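Local coordinates for protein putative phosphomannomutase (Thermus thermophilus, PDB 1TUO) that probably interconverts phosphorylated sugars as a magnesium-dependent mutase of the phosphohexose mutase family, at residues R66-H71 with G102-T107; P89-A94 with K119-T124. One frame throughout, in Å; residues are numbered along the deposited sequence.

Overall arrangement
From the N terminus, the chain runs through helix 61-75 (segment 66-71), strand 78-82, helix 88-97 (segment 89-94), strand 102-106 and strand 115-122. Interaction 1 closes a loop of 30 residues between 66-71 and 102-107; interaction 2 opens inside that loop and closes beyond it, at 119-124, so the two cross rather than nest. Both lie in the first alpha/beta/alpha domain, their centres about 12 Å apart, and they press helices onto opposite faces of one sheet. Strands 102-106 and 115-122 are antiparallel neighbours, joined by probable backbone hydrogen bonds between Met105 and Lys119 and between Gly103 and Lys121; Met105 also packs on Leu91, linking strand 102-106 to helix 88-97.

Interaction 1 of 2, residues R66-H71 with G102-T107; sequences RALSGH and GGAMLT
Leu68 meets the strand with a single methyl, CD2, which reaches into the angle between Ala104 and Leu106. Its CG stands anti to the backbone N (chi1 172°), an orientation that carries the fork out from the helix toward the sheet. CD2 lies 3.6 Å from Ala104 CB and, on another flank, 3.9 Å from Leu106 CD2. At Leu68 CD2 the directions to the two strand methyls are about 90° apart, so the leucine is touched from two directions; Ala104 CB and Leu106 CD2 themselves stand 5.2 Å from each other. Leu106 answers with one branch as well, the two leucines approaching at a slant and touching methyl to methyl. This is the helix-on-sheet layer of an alpha/beta/alpha domain, with helix 61-75, which links parallel strands 50-55 and 78-82, extending its cover to strand 102-106. Side-chain direction alternates along that strand: Ala104 and Leu106 face the helix, whereas Met105 between them points to the opposite face. Of segment 66-71, Leu68 alone touches the strand, and the CA atoms of Leu68 and Ala104 are 8.7 Å apart. All three residues are buried, and no hydrogen bond crosses between the segments. Around them, Leu32 and Ala36 of helix 29-45 also touch Leu68, Phe27 packs on Leu106, and Phe120 of the adjoining strand lies against Ala104.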
# COMPACT_ATOMS: atom_id res chain seq x y z
N ARG A 66 -20.37 9.36 4.83
CA ARG A 66 -21.22 10.35 5.48
C ARG A 66 -22.11 9.64 6.50
O ARG A 66 -22.34 10.14 7.60
CB ARG A 66 -22.08 11.08 4.45
CG ARG A 66 -21.31 12.03 3.53
CD ARG A 66 -22.24 12.98 2.79
NE ARG A 66 -23.17 12.27 1.91
CZ ARG A 66 -22.88 11.89 0.66
NH1 ARG A 66 -21.69 12.15 0.14
NH2 ARG A 66 -23.79 11.25 -0.06
N ALA A 67 -22.60 8.46 6.14
CA ALA A 67 -23.47 7.67 7.01
C ALA A 67 -22.71 7.24 8.27
O ALA A 67 -23.23 7.32 9.38
CB ALA A 67 -23.99 6.45 6.27
N LEU A 68 -21.48 6.77 8.08
CA LEU A 68 -20.66 6.34 9.21
C LEU A 68 -20.34 7.53 10.12
O LEU A 68 -20.40 7.41 11.35
CB LEU A 68 -19.36 5.69 8.71
CG LEU A 68 -18.31 5.34 9.76
CD1 LEU A 68 -18.89 4.36 10.78
CD2 LEU A 68 -17.07 4.75 9.08
N SER A 69 -20.00 8.66 9.52
CA SER A 69 -19.66 9.86 10.28
C SER A 69 -20.84 10.30 11.14
O SER A 69 -20.69 10.58 12.33
CB SER A 69 -19.24 10.99 9.33
OG SER A 69 -18.07 10.63 8.61
N GLY A 70 -22.02 10.36 10.53
CA GLY A 70 -23.20 10.78 11.26
C GLY A 70 -23.52 9.83 12.40
O GLY A 70 -23.85 10.27 13.50
N HIS A 71 -23.42 8.53 12.15
CA HIS A 71 -23.71 7.54 13.18
C HIS A 71 -22.77 7.67 14.38
O HIS A 71 -23.21 7.68 15.54
CB HIS A 71 -23.61 6.12 12.59
CG HIS A 71 -24.20 5.06 13.47
ND1 HIS A 71 -25.18 4.19 13.03
CD2 HIS A 71 -23.95 4.72 14.76
CE1 HIS A 71 -25.50 3.37 14.01
NE2 HIS A 71 -24.77 3.67 15.07
N GLY A 102 -8.89 7.57 16.63
CA GLY A 102 -8.82 6.60 15.56
C GLY A 102 -9.38 7.13 14.26
O GLY A 102 -9.81 8.28 14.20
N GLY A 103 -9.40 6.29 13.24
CA GLY A 103 -9.92 6.69 11.95
C GLY A 103 -10.56 5.52 11.23
O GLY A 103 -10.23 4.36 11.50
N ALA A 104 -11.47 5.82 10.31
CA ALA A 104 -12.14 4.80 9.52
C ALA A 104 -12.05 5.22 8.07
O ALA A 104 -12.36 6.36 7.73
CB ALA A 104 -13.60 4.68 9.94
N MET A 105 -11.61 4.31 7.22
CA MET A 105 -11.49 4.63 5.80
C MET A 105 -12.36 3.71 4.95
O MET A 105 -12.28 2.49 5.02
CB MET A 105 -10.02 4.47 5.41
CG MET A 105 -9.79 4.72 3.92
SD MET A 105 -9.77 6.47 3.52
CE MET A 105 -9.69 6.31 1.73
N LEU A 106 -13.22 4.33 4.15
CA LEU A 106 -14.09 3.57 3.25
C LEU A 106 -13.28 3.33 1.98
O LEU A 106 -13.05 4.25 1.18
CB LEU A 106 -15.36 4.37 2.93
CG LEU A 106 -16.54 4.24 3.91
CD1 LEU A 106 -17.12 2.83 3.84
CD2 LEU A 106 -16.10 4.58 5.34
N THR A 107 -12.83 2.10 1.82
CA THR A 107 -12.04 1.72 0.66
C THR A 107 -11.90 0.21 0.57
O THR A 107 -12.10 -0.50 1.55
CB THR A 107 -10.61 2.34 0.74
OG1 THR A 107 -9.90 2.08 -0.48
CG2 THR A 107 -9.82 1.72 1.89

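Interaction 2 of 2, residues P89-A94 with K119-T124; sequences PLLSFA and KFKDAT
Lys121 lays its aliphatic stem against helix 88-97, where Leu91 and Ser92 receive it at different points. Leu91 CD1 touches the stem near its root, 3.7 Å from Lys121 CG. Farther out, Ser92 OG lies alongside the chain, 3.6 Å from Lys121 CD and 3.5 Å from Lys121 CE. The bend at chi2 (-58°), followed by an extended run to NZ, lets the stem pass both residues in turn. Ser92 OG and Lys121 NZ, 4.2 Å apart, are not bonded to each other; both meet Glu345 OE1, the lysine by a salt bridge and the serine by a hydrogen bond. With an alanine in place of Lys121, Glu345 would probably lose this charged mate and a gap would open beside Leu91 and Ser92. Next along the chain, Asp122 OD2 accepts from Thr124 N at 3.0 Å, forming an Asx turn, and from Thr124 OG1 at 2.6 Å. Thr124 OG1 donates to the syn lone pair of Asp122 OD2, whereas the amide N comes from above the carboxylate plane, 46° out of it. Asp122 OD1 meanwhile forms a salt bridge with Lys319. Since Glu345 and Lys319 belong to the third alpha/beta/alpha domain, the chemistry implies a dual role for this part of the sheet: apolar lysine carbons pack within domain I, while the Lys121 ammonium and the Asp122 carboxylate pair with opposite charges across the domain boundary.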
# COMPACT_ATOMS: atom_id res chain seq x y z
N PRO A 89 -3.25 7.10 2.99
CA PRO A 89 -2.25 7.77 3.83
C PRO A 89 -2.66 9.16 4.34
O PRO A 89 -2.23 9.56 5.41
CB PRO A 89 -1.01 7.81 2.93
CG PRO A 89 -1.56 7.68 1.53
CD PRO A 89 -2.65 6.67 1.72
N LEU A 90 -3.49 9.88 3.59
CA LEU A 90 -3.94 11.19 4.05
C LEU A 90 -4.87 10.99 5.26
O LEU A 90 -4.82 11.73 6.24
CB LEU A 90 -4.69 11.96 2.95
CG LEU A 90 -5.40 13.25 3.39
CD1 LEU A 90 -4.40 14.18 4.07
CD2 LEU A 90 -6.03 13.94 2.18
N LEU A 91 -5.73 9.97 5.19
CA LEU A 91 -6.63 9.70 6.30
C LEU A 91 -5.80 9.30 7.53
O LEU A 91 -6.03 9.80 8.63
CB LEU A 91 -7.63 8.61 5.92
CG LEU A 91 -8.69 8.14 6.94
CD1 LEU A 91 -8.08 7.14 7.91
CD2 LEU A 91 -9.29 9.33 7.67
N SER A 92 -4.82 8.43 7.33
CA SER A 92 -3.99 8.00 8.45
C SER A 92 -3.21 9.18 9.02
O SER A 92 -3.05 9.32 10.23
CB SER A 92 -3.03 6.89 8.01
OG SER A 92 -3.75 5.71 7.67
N PHE A 93 -2.75 10.06 8.14
CA PHE A 93 -2.02 11.24 8.59
C PHE A 93 -2.95 12.13 9.42
O PHE A 93 -2.57 12.64 10.47
CB PHE A 93 -1.51 12.04 7.39
CG PHE A 93 -1.22 13.48 7.72
CD1 PHE A 93 -0.08 13.84 8.44
CD2 PHE A 93 -2.12 14.48 7.36
CE1 PHE A 93 0.16 15.17 8.79
CE2 PHE A 93 -1.89 15.81 7.71
CZ PHE A 93 -0.75 16.15 8.43
N ALA A 94 -4.17 12.32 8.92
CA ALA A 94 -5.15 13.16 9.60
C ALA A 94 -5.43 12.67 11.01
O ALA A 94 -5.57 13.46 11.94
CB ALA A 94 -6.44 13.20 8.79
N LYS A 119 -11.69 0.20 6.65
CA LYS A 119 -10.38 -0.10 7.22
C LYS A 119 -10.14 0.89 8.37
O LYS A 119 -10.14 2.10 8.16
CB LYS A 119 -9.30 0.04 6.16
CG LYS A 119 -9.34 -1.08 5.11
CD LYS A 119 -8.06 -1.10 4.28
CE LYS A 119 -7.99 -2.33 3.40
NZ LYS A 119 -6.72 -2.35 2.62
N PHE A 120 -9.91 0.34 9.56
CA PHE A 120 -9.71 1.13 10.76
C PHE A 120 -8.24 1.42 11.06
O PHE A 120 -7.37 0.59 10.83
CB PHE A 120 -10.33 0.41 11.96
CG PHE A 120 -11.82 0.24 11.86
CD1 PHE A 120 -12.67 1.33 11.96
CD2 PHE A 120 -12.38 -1.02 11.64
CE1 PHE A 120 -14.06 1.19 11.84
CE2 PHE A 120 -13.77 -1.18 11.52
CZ PHE A 120 -14.61 -0.07 11.63
N LYS A 121 -8.00 2.62 11.60
CA LYS A 121 -6.66 3.07 11.94
C LYS A 121 -6.67 3.43 13.42
O LYS A 121 -7.67 3.93 13.92
CB LYS A 121 -6.30 4.33 11.15
CG LYS A 121 -6.61 4.26 9.65
CD LYS A 121 -5.88 3.11 8.99
CE LYS A 121 -6.13 3.10 7.48
NZ LYS A 121 -5.42 1.97 6.83
N ASP A 122 -5.56 3.20 14.13
CA ASP A 122 -5.54 3.59 15.53
C ASP A 122 -4.88 4.95 15.67
O ASP A 122 -4.52 5.59 14.68
CB ASP A 122 -4.86 2.51 16.40
CG ASP A 122 -3.39 2.32 16.08
OD1 ASP A 122 -2.85 1.27 16.50
OD2 ASP A 122 -2.77 3.20 15.45
N ALA A 123 -4.71 5.41 16.91
CA ALA A 123 -4.14 6.73 17.17
C ALA A 123 -2.77 7.01 16.58
O ALA A 123 -2.39 8.18 16.42
CB ALA A 123 -4.11 6.98 18.67
N THR A 124 -2.01 5.97 16.25
CA THR A 124 -0.68 6.18 15.71
C THR A 124 -0.71 6.54 14.23
O THR A 124 0.31 6.91 13.66
CB THR A 124 0.21 4.93 15.87
OG1 THR A 124 -0.27 3.88 15.02
CG2 THR A 124 0.20 4.45 17.31